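Local coordinates for protein oxidoreductase, zinc-binding dehydrogenase family (Myxococcus xanthus, PDB 5K1S) that probably acts as a zinc-containing medium-chain reductase in the alternative de novo biosynthesis of isovaleryl coenzyme A, at residues Val22-Gly27 with Glu35-Pro40; Cys54-His59 with Ala340-Arg345; His59-Arg64 with Arg345-Glu350; Ala161-Cys166 with Gln328-Ala333. All blocks are in the same frame, centred on the assembly; numbering follows the deposited sequence.

Contact 1: residues Val22-Gly27 with Glu35-Pro40; sequences VLRSFG and ETMPMP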
loop_
_atom_site.group_PDB
_atom_site.type_symbol
_atom_site.label_atom_id
_atom_site.label_comp_id
_atom_site.label_asym_id
_atom_site.label_seq_id
_atom_site.Cartn_x
_atom_site.Cartn_y
_atom_site.Cartn_z
ATOM N N VAL A 22 -1.544 39.778 1.628
ATOM C CA VAL A 22 -2.444 39.405 2.711
ATOM C C VAL A 22 -3.780 38.985 2.118
ATOM O O VAL A 22 -4.240 39.557 1.122
ATOM C CB VAL A 22 -2.629 40.561 3.714
ATOM C CG1 VAL A 22 -3.450 40.097 4.912
ATOM C CG2 VAL A 22 -1.278 41.096 4.164
ATOM N N LEU A 23 -4.395 37.979 2.732
ATOM C CA LEU A 23 -5.720 37.499 2.362
ATOM C C LEU A 23 -6.647 37.766 3.539
ATOM O O LEU A 23 -6.533 37.116 4.583
ATOM C CB LEU A 23 -5.686 36.011 2.015
ATOM C CG LEU A 23 -7.015 35.386 1.585
ATOM C CD1 LEU A 23 -7.399 35.858 0.193
ATOM C CD2 LEU A 23 -6.934 33.868 1.646
ATOM N N ARG A 24 -7.560 38.721 3.376
ATOM C CA ARG A 24 -8.476 39.097 4.444
ATOM C C ARG A 24 -9.858 38.474 4.296
ATOM O O ARG A 24 -10.668 38.581 5.222
ATOM C CB ARG A 24 -8.599 40.624 4.515
ATOM C CG ARG A 24 -7.260 41.307 4.744
ATOM C CD ARG A 24 -7.399 42.747 5.204
ATOM N NE ARG A 24 -6.114 43.272 5.662
ATOM C CZ ARG A 24 -5.626 43.107 6.890
ATOM N NH1 ARG A 24 -6.313 42.433 7.803
ATOM N NH2 ARG A 24 -4.444 43.616 7.210
ATOM N N SER A 25 -10.146 37.825 3.169
ATOM C CA SER A 25 -11.380 37.066 3.018
ATOM C C SER A 25 -11.157 35.974 1.983
ATOM O O SER A 25 -10.678 36.253 0.879
ATOM C CB SER A 25 -12.551 37.967 2.603
ATOM O OG SER A 25 -12.372 38.487 1.296
ATOM N N PHE A 26 -11.492 34.739 2.343
ATOM C CA PHE A 26 -11.376 33.636 1.400
ATOM C C PHE A 26 -12.274 33.884 0.194
ATOM O O PHE A 26 -13.374 34.426 0.322
ATOM C CB PHE A 26 -11.756 32.318 2.073
ATOM C CG PHE A 26 -10.907 31.977 3.265
ATOM C CD1 PHE A 26 -9.569 31.656 3.110
ATOM C CD2 PHE A 26 -11.452 31.961 4.537
ATOM C CE1 PHE A 26 -8.788 31.337 4.204
ATOM C CE2 PHE A 26 -10.677 31.641 5.634
ATOM C CZ PHE A 26 -9.341 31.327 5.466
ATOM N N GLY A 27 -11.797 33.488 -0.983
ATOM C CA GLY A 27 -12.567 33.679 -2.195
ATOM C C GLY A 27 -11.739 33.665 -3.463
ATOM O O GLY A 27 -10.849 32.825 -3.627
ATOM N N GLU A 35 0.201 44.347 1.181
ATOM C CA GLU A 35 -0.007 45.289 2.269
ATOM C C GLU A 35 1.304 45.480 3.019
ATOM O O GLU A 35 2.300 44.798 2.764
ATOM C CB GLU A 35 -1.101 44.811 3.231
ATOM C CG GLU A 35 -2.457 44.612 2.579
ATOM C CD GLU A 35 -3.500 44.095 3.551
ATOM O OE1 GLU A 35 -3.194 43.998 4.758
ATOM O OE2 GLU A 35 -4.627 43.786 3.108
ATOM N N THR A 36 1.293 46.429 3.952
ATOM C CA THR A 36 2.415 46.665 4.853
ATOM C C THR A 36 2.061 46.044 6.198
ATOM O O THR A 36 1.120 46.487 6.864
ATOM C CB THR A 36 2.706 48.157 4.998
ATOM O OG1 THR A 36 3.002 48.719 3.712
ATOM C CG2 THR A 36 3.890 48.388 5.929
ATOM N N MET A 37 2.808 45.019 6.591
ATOM C CA MET A 37 2.579 44.296 7.830
ATOM C C MET A 37 3.773 44.470 8.761
ATOM O O MET A 37 4.877 44.802 8.314
ATOM C CB MET A 37 2.359 42.802 7.557
ATOM C CG MET A 37 1.240 42.499 6.570
ATOM S SD MET A 37 -0.411 42.842 7.218
ATOM C CE MET A 37 -0.574 41.561 8.458
ATOM N N PRO A 38 3.586 44.265 10.065
ATOM C CA PRO A 38 4.743 44.217 10.967
ATOM C C PRO A 38 5.538 42.939 10.760
ATOM O O PRO A 38 4.977 41.873 10.493
ATOM C CB PRO A 38 4.112 44.263 12.366
ATOM C CG PRO A 38 2.711 44.731 12.157
ATOM C CD PRO A 38 2.316 44.238 10.807
ATOM N N MET A 39 6.857 43.051 10.881
ATOM C CA MET A 39 7.703 41.881 10.742
ATOM C C MET A 39 7.472 40.919 11.906
ATOM O O MET A 39 7.209 41.347 13.031
ATOM C CB MET A 39 9.175 42.271 10.698
ATOM C CG MET A 39 9.630 42.869 9.387
ATOM S SD MET A 39 11.428 42.874 9.274
ATOM C CE MET A 39 11.671 44.180 8.079
ATOM N N PRO A 40 7.565 39.617 11.664
ATOM C CA PRO A 40 7.504 38.661 12.768
ATOM C C PRO A 40 8.827 38.601 13.517
ATOM O O PRO A 40 9.887 38.958 13.001
ATOM C CB PRO A 40 7.201 37.334 12.066
ATOM C CG PRO A 40 7.850 37.483 10.733
ATOM C CD PRO A 40 7.689 38.938 10.361
#
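V22 and R24 on one side, and E35 and M37 on the other, interlock where the hairpin of strands 17-23 and 32-38 runs out into loop. The close-packed part is built on V22, which is buried. Its CG2 methyl points into the angle between the two facing side chains, 3.6 Å from M37 SD and 3.8 Å from E35 CB, while the stem of E35 passes V22 at about a right angle. M37 bends at chi2 (-70°), which sets its sulfur against the V22 CG2 methyl. P74 also touches V22.

The solvent side holds the charges. R24 grips E35 side-on: NE reaches OE2 at 3.0 Å and NH2 reaches OE1 at 2.8 Å, each carboxylate oxygen using its syn lone pair. The two flat groups lie only 12° apart, although the oxygens are somewhat tilted out of the guanidinium plane; a further NE to OE1 bond is weak. V22 CG1 lies 4.1 Å above one guanidinium face, toward its rim, and links the apolar and charged halves.

Backbone bonds of E35 with A20 and of M37 with M18 continue the antiparallel ladder. With each charge group held by two bonds, the pair should resist rotation, so that an ionic clasp at the surface is joined to a small apolar contact beneath it.

Contact 2: residues Cys54-His59 with Ala340-Arg345; sequences CGVCYH and AKAHFR. With ZN (zinc ion), chain F.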
loop_
_atom_site.group_PDB
_atom_site.type_symbol
_atom_site.label_atom_id
_atom_site.label_comp_id
_atom_site.label_asym_id
_atom_site.label_seq_id
_atom_site.Cartn_x
_atom_site.Cartn_y
_atom_site.Cartn_z
ATOM N N CYS A 54 9.145 32.417 -3.293
ATOM C CA CYS A 54 8.176 31.468 -2.758
ATOM C C CYS A 54 7.420 30.837 -3.913
ATOM O O CYS A 54 6.770 31.542 -4.692
ATOM C CB CYS A 54 7.197 32.139 -1.792
ATOM S SG CYS A 54 6.015 30.974 -1.071
ATOM N N GLY A 55 7.498 29.514 -4.015
ATOM C CA GLY A 55 6.805 28.820 -5.076
ATOM C C GLY A 55 5.299 28.869 -4.895
ATOM O O GLY A 55 4.777 28.845 -3.781
ATOM N N VAL A 56 4.597 28.944 -6.021
ATOM C CA VAL A 56 3.138 28.923 -6.036
ATOM C C VAL A 56 2.704 27.482 -6.268
ATOM O O VAL A 56 2.945 26.913 -7.337
ATOM C CB VAL A 56 2.571 29.854 -7.114
ATOM C CG1 VAL A 56 1.044 29.845 -7.078
ATOM C CG2 VAL A 56 3.106 31.268 -6.930
ATOM N N CYS A 57 2.070 26.890 -5.262
ATOM C CA CYS A 57 1.563 25.529 -5.329
ATOM C C CYS A 57 0.039 25.559 -5.345
ATOM O O CYS A 57 -0.577 26.362 -4.639
ATOM C CB CYS A 57 2.067 24.707 -4.138
ATOM S SG CYS A 57 1.458 23.019 -4.080
ATOM N N TYR A 58 -0.567 24.687 -6.158
ATOM C CA TYR A 58 -2.025 24.660 -6.243
ATOM C C TYR A 58 -2.657 24.480 -4.870
ATOM O O TYR A 58 -3.789 24.920 -4.641
ATOM C CB TYR A 58 -2.488 23.546 -7.181
ATOM C CG TYR A 58 -3.988 23.517 -7.369
ATOM C CD1 TYR A 58 -4.608 24.353 -8.288
ATOM C CD2 TYR A 58 -4.785 22.660 -6.621
ATOM C CE1 TYR A 58 -5.978 24.334 -8.460
ATOM C CE2 TYR A 58 -6.157 22.635 -6.788
ATOM C CZ TYR A 58 -6.747 23.473 -7.709
ATOM O OH TYR A 58 -8.115 23.452 -7.880
ATOM N N HIS A 59 -1.943 23.826 -3.951
ATOM C CA HIS A 59 -2.351 23.807 -2.551
ATOM C C HIS A 59 -2.711 25.209 -2.071
ATOM O O HIS A 59 -3.674 25.389 -1.319
ATOM C CB HIS A 59 -1.216 23.215 -1.712
ATOM C CG HIS A 59 -1.565 22.983 -0.275
ATOM N ND1 HIS A 59 -2.191 21.837 0.163
ATOM C CD2 HIS A 59 -1.354 23.741 0.828
ATOM C CE1 HIS A 59 -2.358 21.899 1.472
ATOM N NE2 HIS A 59 -1.857 23.045 1.900
ATOM N N ALA A 340 -2.202 37.396 -7.233
ATOM C CA ALA A 340 -3.515 37.103 -7.800
ATOM C C ALA A 340 -3.386 36.592 -9.229
ATOM O O ALA A 340 -3.956 35.553 -9.583
ATOM C CB ALA A 340 -4.399 38.350 -7.750
ATOM N N LYS A 341 -2.629 37.307 -10.064
ATOM C CA LYS A 341 -2.413 36.858 -11.435
ATOM C C LYS A 341 -1.822 35.455 -11.465
ATOM O O LYS A 341 -2.202 34.630 -12.304
ATOM C CB LYS A 341 -1.498 37.837 -12.169
ATOM C CG LYS A 341 -1.989 39.274 -12.165
ATOM C CD LYS A 341 -1.150 40.150 -13.084
ATOM C CE LYS A 341 -1.618 41.597 -13.063
ATOM N NZ LYS A 341 -0.870 42.437 -14.038
ATOM N N ALA A 342 -0.892 35.165 -10.552
ATOM C CA ALA A 342 -0.267 33.847 -10.519
ATOM C C ALA A 342 -1.305 32.754 -10.296
ATOM O O ALA A 342 -1.318 31.740 -11.003
ATOM C CB ALA A 342 0.805 33.805 -9.431
ATOM N N HIS A 343 -2.187 32.943 -9.311
ATOM C CA HIS A 343 -3.221 31.946 -9.047
ATOM C C HIS A 343 -4.154 31.792 -10.239
ATOM O O HIS A 343 -4.513 30.669 -10.615
ATOM C CB HIS A 343 -4.019 32.324 -7.800
ATOM C CG HIS A 343 -3.273 32.101 -6.527
ATOM N ND1 HIS A 343 -3.898 31.777 -5.345
ATOM C CD2 HIS A 343 -1.950 32.150 -6.255
ATOM C CE1 HIS A 343 -2.992 31.639 -4.395
ATOM N NE2 HIS A 343 -1.801 31.859 -4.922
ATOM N N PHE A 344 -4.571 32.907 -10.835
ATOM C CA PHE A 344 -5.435 32.835 -12.007
ATOM C C PHE A 344 -4.798 31.976 -13.091
ATOM O O PHE A 344 -5.442 31.080 -13.650
ATOM C CB PHE A 344 -5.729 34.241 -12.530
ATOM C CG PHE A 344 -6.794 34.283 -13.589
ATOM C CD1 PHE A 344 -6.485 34.019 -14.914
ATOM C CD2 PHE A 344 -8.105 34.584 -13.259
ATOM C CE1 PHE A 344 -7.465 34.053 -15.888
ATOM C CE2 PHE A 344 -9.089 34.621 -14.230
ATOM C CZ PHE A 344 -8.767 34.356 -15.545
ATOM N N ARG A 345 -3.525 32.234 -13.400
ATOM C CA ARG A 345 -2.810 31.396 -14.358
ATOM C C ARG A 345 -2.847 29.935 -13.931
ATOM O O ARG A 345 -3.152 29.045 -14.734
ATOM C CB ARG A 345 -1.363 31.868 -14.495
ATOM C CG ARG A 345 -1.189 33.195 -15.210
ATOM C CD ARG A 345 0.287 33.547 -15.346
ATOM N NE ARG A 345 1.033 32.516 -16.066
ATOM C CZ ARG A 345 2.353 32.511 -16.221
ATOM N NH1 ARG A 345 3.095 33.484 -15.704
ATOM N NH2 ARG A 345 2.936 31.528 -16.893
HETATM ZN ZN ZN F . 2.925 22.300 -2.204
#
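V56, on strand 46-56, directs its two methyls at two neighbouring residues of helix 339-347. CG1 lies anti to the backbone N (chi1 -178°) and comes up obliquely to the imidazole of H343, 3.9 Å from CD2 and 4.1 Å from NE2. The other branch, CG2, meets the CB methyl of A342 at 4.2 Å. The valine fork thus rests on one turn of the helix, with A342 directed toward the strand and H343 bringing its ring in from the flank. L355 and L357 of the neighbouring strand 354-358 touch V56 as well, which makes it part of the apolar layer between sheet and helix.

The H343 ring is buried and fixed at both nitrogens: ND1 is hydrogen-bonded to NE of R64 and NE2 to the hydroxyl of Y138. Because an arginine NE can only donate, ND1 probably acts as acceptor.

One residue further along, C57 turns away from helix 339-347. Its SG, anti to the backbone N, binds the zinc ion at 2.5 Å, with H79 and C166 as the other protein ligands. C57 is also the N-cap of helix 58-64, its sulfur taking a weak bond from H59 N at 3.5 Å, while its own N-H is bound by D60 OD2. The chemistry divides cleanly: apolar packing joins V56 to helix 339-347, and the neighbouring cysteine sulfur binds the metal and takes a weak bond at the start of helix 58-64, consistent with the catalytic zinc position of medium-chain dehydrogenases.

Contact 3: residues His59-Arg64 with Arg345-Glu350; sequences HDVINR and RLENRE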
loop_
_atom_site.group_PDB
_atom_site.type_symbol
_atom_site.label_atom_id
_atom_site.label_comp_id
_atom_site.label_asym_id
_atom_site.label_seq_id
_atom_site.Cartn_x
_atom_site.Cartn_y
_atom_site.Cartn_z
ATOM N N HIS A 59 -1.943 23.826 -3.951
ATOM C CA HIS A 59 -2.351 23.807 -2.551
ATOM C C HIS A 59 -2.711 25.209 -2.071
ATOM O O HIS A 59 -3.674 25.389 -1.319
ATOM C CB HIS A 59 -1.216 23.215 -1.712
ATOM C CG HIS A 59 -1.565 22.983 -0.275
ATOM N ND1 HIS A 59 -2.191 21.837 0.163
ATOM C CD2 HIS A 59 -1.354 23.741 0.828
ATOM C CE1 HIS A 59 -2.358 21.899 1.472
ATOM N NE2 HIS A 59 -1.857 23.045 1.900
ATOM N N ASP A 60 -1.950 26.218 -2.512
ATOM C CA ASP A 60 -2.225 27.596 -2.113
ATOM C C ASP A 60 -3.579 28.062 -2.631
ATOM O O ASP A 60 -4.267 28.846 -1.969
ATOM C CB ASP A 60 -1.122 28.525 -2.625
ATOM C CG ASP A 60 0.246 28.171 -2.073
ATOM O OD1 ASP A 60 0.318 27.600 -0.963
ATOM O OD2 ASP A 60 1.250 28.471 -2.751
ATOM N N VAL A 61 -3.967 27.611 -3.826
ATOM C CA VAL A 61 -5.283 27.951 -4.361
ATOM C C VAL A 61 -6.371 27.434 -3.432
ATOM O O VAL A 61 -7.269 28.177 -3.018
ATOM C CB VAL A 61 -5.446 27.387 -5.785
ATOM C CG1 VAL A 61 -6.857 27.641 -6.310
ATOM C CG2 VAL A 61 -4.411 27.992 -6.722
ATOM N N ILE A 62 -6.307 26.144 -3.096
ATOM C CA ILE A 62 -7.291 25.555 -2.193
ATOM C C ILE A 62 -7.325 26.335 -0.887
ATOM O O ILE A 62 -8.396 26.668 -0.365
ATOM C CB ILE A 62 -6.974 24.067 -1.954
ATOM C CG1 ILE A 62 -6.881 23.310 -3.285
ATOM C CG2 ILE A 62 -8.041 23.430 -1.075
ATOM C CD1 ILE A 62 -6.326 21.908 -3.155
ATOM N N ASN A 63 -6.146 26.650 -0.349
ATOM C CA ASN A 63 -6.061 27.430 0.880
ATOM C C ASN A 63 -6.769 28.770 0.726
ATOM O O ASN A 63 -7.538 29.184 1.602
ATOM C CB ASN A 63 -4.589 27.628 1.252
ATOM C CG ASN A 63 -4.401 28.183 2.651
ATOM O OD1 ASN A 63 -5.318 28.176 3.469
ATOM N ND2 ASN A 63 -3.197 28.657 2.934
ATOM N N ARG A 64 -6.534 29.456 -0.394
ATOM C CA ARG A 64 -7.125 30.776 -0.594
ATOM C C ARG A 64 -8.647 30.725 -0.589
ATOM O O ARG A 64 -9.295 31.690 -0.169
ATOM C CB ARG A 64 -6.628 31.382 -1.908
ATOM C CG ARG A 64 -7.313 32.690 -2.267
ATOM C CD ARG A 64 -6.787 33.285 -3.558
ATOM N NE ARG A 64 -6.834 32.347 -4.677
ATOM C CZ ARG A 64 -7.946 31.927 -5.266
ATOM N NH1 ARG A 64 -9.133 32.336 -4.840
ATOM N NH2 ARG A 64 -7.873 31.078 -6.282
ATOM N N ARG A 345 -3.525 32.234 -13.400
ATOM C CA ARG A 345 -2.810 31.396 -14.358
ATOM C C ARG A 345 -2.847 29.935 -13.931
ATOM O O ARG A 345 -3.152 29.045 -14.734
ATOM C CB ARG A 345 -1.363 31.868 -14.495
ATOM C CG ARG A 345 -1.189 33.195 -15.210
ATOM C CD ARG A 345 0.287 33.547 -15.346
ATOM N NE ARG A 345 1.033 32.516 -16.066
ATOM C CZ ARG A 345 2.353 32.511 -16.221
ATOM N NH1 ARG A 345 3.095 33.484 -15.704
ATOM N NH2 ARG A 345 2.936 31.528 -16.893
ATOM N N LEU A 346 -2.535 29.670 -12.662
ATOM C CA LEU A 346 -2.446 28.292 -12.194
ATOM C C LEU A 346 -3.810 27.614 -12.200
ATOM O O LEU A 346 -3.918 26.431 -12.541
ATOM C CB LEU A 346 -1.828 28.262 -10.795
ATOM C CG LEU A 346 -1.570 26.885 -10.180
ATOM C CD1 LEU A 346 -0.666 26.041 -11.069
ATOM C CD2 LEU A 346 -0.960 27.040 -8.796
ATOM N N GLU A 347 -4.865 28.345 -11.833
ATOM C CA GLU A 347 -6.202 27.759 -11.806
ATOM C C GLU A 347 -6.633 27.311 -13.195
ATOM O O GLU A 347 -7.096 26.179 -13.382
ATOM C CB GLU A 347 -7.206 28.764 -11.241
ATOM C CG GLU A 347 -7.158 28.928 -9.736
ATOM C CD GLU A 347 -8.144 29.965 -9.241
ATOM O OE1 GLU A 347 -8.447 30.912 -9.999
ATOM O OE2 GLU A 347 -8.626 29.828 -8.096
ATOM N N ASN A 348 -6.493 28.190 -14.185
ATOM C CA ASN A 348 -6.992 27.941 -15.530
ATOM C C ASN A 348 -6.029 27.121 -16.383
ATOM O O ASN A 348 -6.166 27.110 -17.613
ATOM C CB ASN A 348 -7.304 29.273 -16.216
ATOM C CG ASN A 348 -8.368 30.068 -15.480
ATOM O OD1 ASN A 348 -8.093 31.128 -14.919
ATOM N ND2 ASN A 348 -9.593 29.553 -15.477
ATOM N N ARG A 349 -5.064 26.440 -15.764
ATOM C CA ARG A 349 -4.144 25.547 -16.469
ATOM C C ARG A 349 -3.416 26.253 -17.611
ATOM O O ARG A 349 -2.904 25.602 -18.525
ATOM C CB ARG A 349 -4.879 24.309 -16.997
ATOM N N GLU A 350 -3.350 27.584 -17.570
ATOM C CA GLU A 350 -2.665 28.355 -18.597
ATOM C C GLU A 350 -1.155 28.419 -18.382
ATOM O O GLU A 350 -0.509 29.342 -18.891
ATOM C CB GLU A 350 -3.243 29.771 -18.661
#
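Apolar contact between helix 58-64 and helix 339-347 runs through V61, whose side chain points at the facing helix with its two methyls spread. CG2 lies 4.1 Å from CD2 of L346, and CG1 packs 3.7 Å from the CG methylene of E347. An alanine here would keep neither methyl and would probably open a gap beside L346 CD2 and the E347 CG methylene.

Both helices belong to the catalytic, GroES-like part of a medium-chain dehydrogenase: the first follows strand 46-56, and the second comes from the C-terminal stretch of the chain, which returns to the same domain.

Ionic contact is made by R64 and E347, which come from opposite directions. R64 bends at chi3 (53°) and offers the edge of its guanidinium, one nitrogen, NH2, facing one oxygen, OE2, in a salt bridge. The modelled separation of 2.3 Å is too short to be trusted in detail. The guanidinium and carboxylate planes are steeply inclined, 78° apart, and a single nitrogen makes the contact. OE2 also forms a salt bridge with R65, so a single oxygen serves two arginines.

Contact 4: residues Ala161-Cys166 with Gln328-Ala333; sequences AATVCC and QFVTDA. With ZN (zinc ion), chain F.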
loop_
_atom_site.group_PDB
_atom_site.type_symbol
_atom_site.label_atom_id
_atom_site.label_comp_id
_atom_site.label_asym_id
_atom_site.label_seq_id
_atom_site.Cartn_x
_atom_site.Cartn_y
_atom_site.Cartn_z
ATOM N N ALA A 161 15.243 26.938 -6.096
ATOM C CA ALA A 161 15.144 26.338 -4.770
ATOM C C ALA A 161 13.739 26.464 -4.195
ATOM O O ALA A 161 13.302 25.590 -3.438
ATOM C CB ALA A 161 16.158 26.983 -3.826
ATOM N N ALA A 162 13.020 27.533 -4.541
ATOM C CA ALA A 162 11.687 27.768 -3.997
ATOM C C ALA A 162 10.625 26.851 -4.586
ATOM O O ALA A 162 9.449 27.011 -4.244
ATOM C CB ALA A 162 11.279 29.222 -4.228
ATOM N N THR A 163 10.990 25.910 -5.462
ATOM C CA THR A 163 10.030 24.977 -6.041
ATOM C C THR A 163 10.495 23.532 -5.898
ATOM O O THR A 163 9.990 22.652 -6.602
ATOM C CB THR A 163 9.778 25.304 -7.516
ATOM O OG1 THR A 163 11.004 25.197 -8.252
ATOM C CG2 THR A 163 9.221 26.715 -7.663
ATOM N N VAL A 164 11.436 23.266 -4.993
ATOM C CA VAL A 164 12.017 21.934 -4.876
ATOM C C VAL A 164 11.163 21.047 -3.980
ATOM O O VAL A 164 10.978 19.858 -4.260
ATOM C CB VAL A 164 13.462 22.044 -4.349
ATOM C CG1 VAL A 164 14.079 20.668 -4.150
ATOM C CG2 VAL A 164 14.305 22.867 -5.303
ATOM N N CYS A 165 10.628 21.605 -2.890
ATOM C CA CYS A 165 9.961 20.785 -1.884
ATOM C C CYS A 165 8.778 20.030 -2.478
ATOM O O CYS A 165 8.653 18.814 -2.302
ATOM C CB CYS A 165 9.508 21.659 -0.716
ATOM S SG CYS A 165 9.006 20.726 0.752
ATOM N N CYS A 166 7.901 20.734 -3.189
ATOM C CA CYS A 166 6.670 20.140 -3.697
ATOM C C CYS A 166 6.856 19.405 -5.017
ATOM O O CYS A 166 5.860 18.995 -5.621
ATOM C CB CYS A 166 5.601 21.220 -3.857
ATOM S SG CYS A 166 5.240 22.078 -2.325
ATOM N N GLN A 328 15.172 21.705 -12.175
ATOM C CA GLN A 328 13.936 22.414 -11.879
ATOM C C GLN A 328 13.511 23.191 -13.115
ATOM O O GLN A 328 14.334 23.866 -13.742
ATOM C CB GLN A 328 14.108 23.357 -10.684
ATOM C CG GLN A 328 14.017 22.665 -9.334
ATOM C CD GLN A 328 12.656 22.040 -9.099
ATOM O OE1 GLN A 328 11.637 22.558 -9.553
ATOM N NE2 GLN A 328 12.635 20.913 -8.395
ATOM N N PHE A 329 12.230 23.093 -13.459
ATOM C CA PHE A 329 11.684 23.705 -14.667
ATOM C C PHE A 329 10.797 24.876 -14.249
ATOM O O PHE A 329 9.578 24.752 -14.131
ATOM C CB PHE A 329 10.916 22.668 -15.488
ATOM C CG PHE A 329 11.731 21.457 -15.846
ATOM C CD1 PHE A 329 11.869 20.407 -14.952
ATOM C CD2 PHE A 329 12.361 21.369 -17.076
ATOM C CE1 PHE A 329 12.619 19.293 -15.279
ATOM C CE2 PHE A 329 13.112 20.256 -17.408
ATOM C CZ PHE A 329 13.241 19.217 -16.509
ATOM N N VAL A 330 11.427 26.024 -14.026
ATOM C CA VAL A 330 10.723 27.235 -13.618
ATOM C C VAL A 330 10.283 27.978 -14.872
ATOM O O VAL A 330 11.119 28.418 -15.670
ATOM C CB VAL A 330 11.610 28.123 -12.735
ATOM C CG1 VAL A 330 10.838 29.351 -12.267
ATOM C CG2 VAL A 330 12.139 27.334 -11.544
ATOM N N THR A 331 8.969 28.126 -15.045
ATOM C CA THR A 331 8.427 28.819 -16.207
ATOM C C THR A 331 8.700 30.314 -16.117
ATOM O O THR A 331 9.525 30.847 -16.866
ATOM C CB THR A 331 6.922 28.567 -16.332
ATOM O OG1 THR A 331 6.687 27.174 -16.568
ATOM C CG2 THR A 331 6.320 29.380 -17.480
ATOM N N ASP A 332 8.011 30.997 -15.208
ATOM C CA ASP A 332 8.106 32.443 -15.085
ATOM C C ASP A 332 8.298 32.834 -13.628
ATOM O O ASP A 332 7.696 32.240 -12.728
ATOM C CB ASP A 332 6.852 33.129 -15.646
ATOM N N ALA A 333 9.151 33.828 -13.404
ATOM C CA ALA A 333 9.295 34.454 -12.098
ATOM C C ALA A 333 8.404 35.688 -12.055
ATOM O O ALA A 333 8.505 36.562 -12.921
ATOM C CB ALA A 333 10.750 34.833 -11.832
HETATM ZN ZN ZN F . 2.925 22.300 -2.204
#
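A buried glutamine amide lodged against a threonine and its carbonyl is the striking feature here: Q328 ends beside T163 OG1 and O. The oxygen and nitrogen of this amide are probably exchanged in the model, so its bonding cannot be assigned; the atom built as OE1 lies 3.0 Å from T163 OG1.

The amide gets there because Q328 bends at chi2 (-63°), folding its end back toward the chain that leads into helix 165-178. The T163 and Q328 side chains run antiparallel alongside each other. In T163, chi1 of 61° sets OG1 between the backbone N and the carbonyl carbon, where it has a weak hydrogen bond to E160 O and passes 4.1 Å from V330 CG2.

V164 meets the same glutamine at about a right angle, its CG2 methyl lying 4.0 Å from Q328 CG. A leucine in place of Q328 would lack the amide and is likely to remove one polar neighbour of T163 OG1 and O in this buried spot, leaving OG1 its weak bond to E160 O and the carbonyl its bond from T167 OG1.

Two residues on from V164, C166 binds the zinc ion through SG at 2.3 Å, together with C57 and H79. The contact therefore ties the approach to a metal ligand to the chain entering strand 330-335. Around it, A317, L318 and T321 of helix 311-323 pack on V164, S199 of helix 195-206 touches Q328, and R354 and V356 of strand 354-358 lie against T163.

How the contacts relate
Contact 1 closes before the others open, whereas contacts 2 and 3 alternate their segments along the chain and contact 4 is nested inside the loop that each of them closes. Contacts 2 and 3 are two parts of one interface, their centres about 5 Å apart, sharing H59, R345 and the helices 58-64 and 339-347. Contact 4 lies about 12 Å from contact 2, centre to centre; both reach the same mixed sheet and the same zinc ion. Contact 1, a local hairpin contact, is more peripheral, yet G27 N probably hydrogen-bonds R64 O of contact 3 at 3.2 Å. In contacts 2 to 4, parts far apart in sequence meet beside the zinc ion.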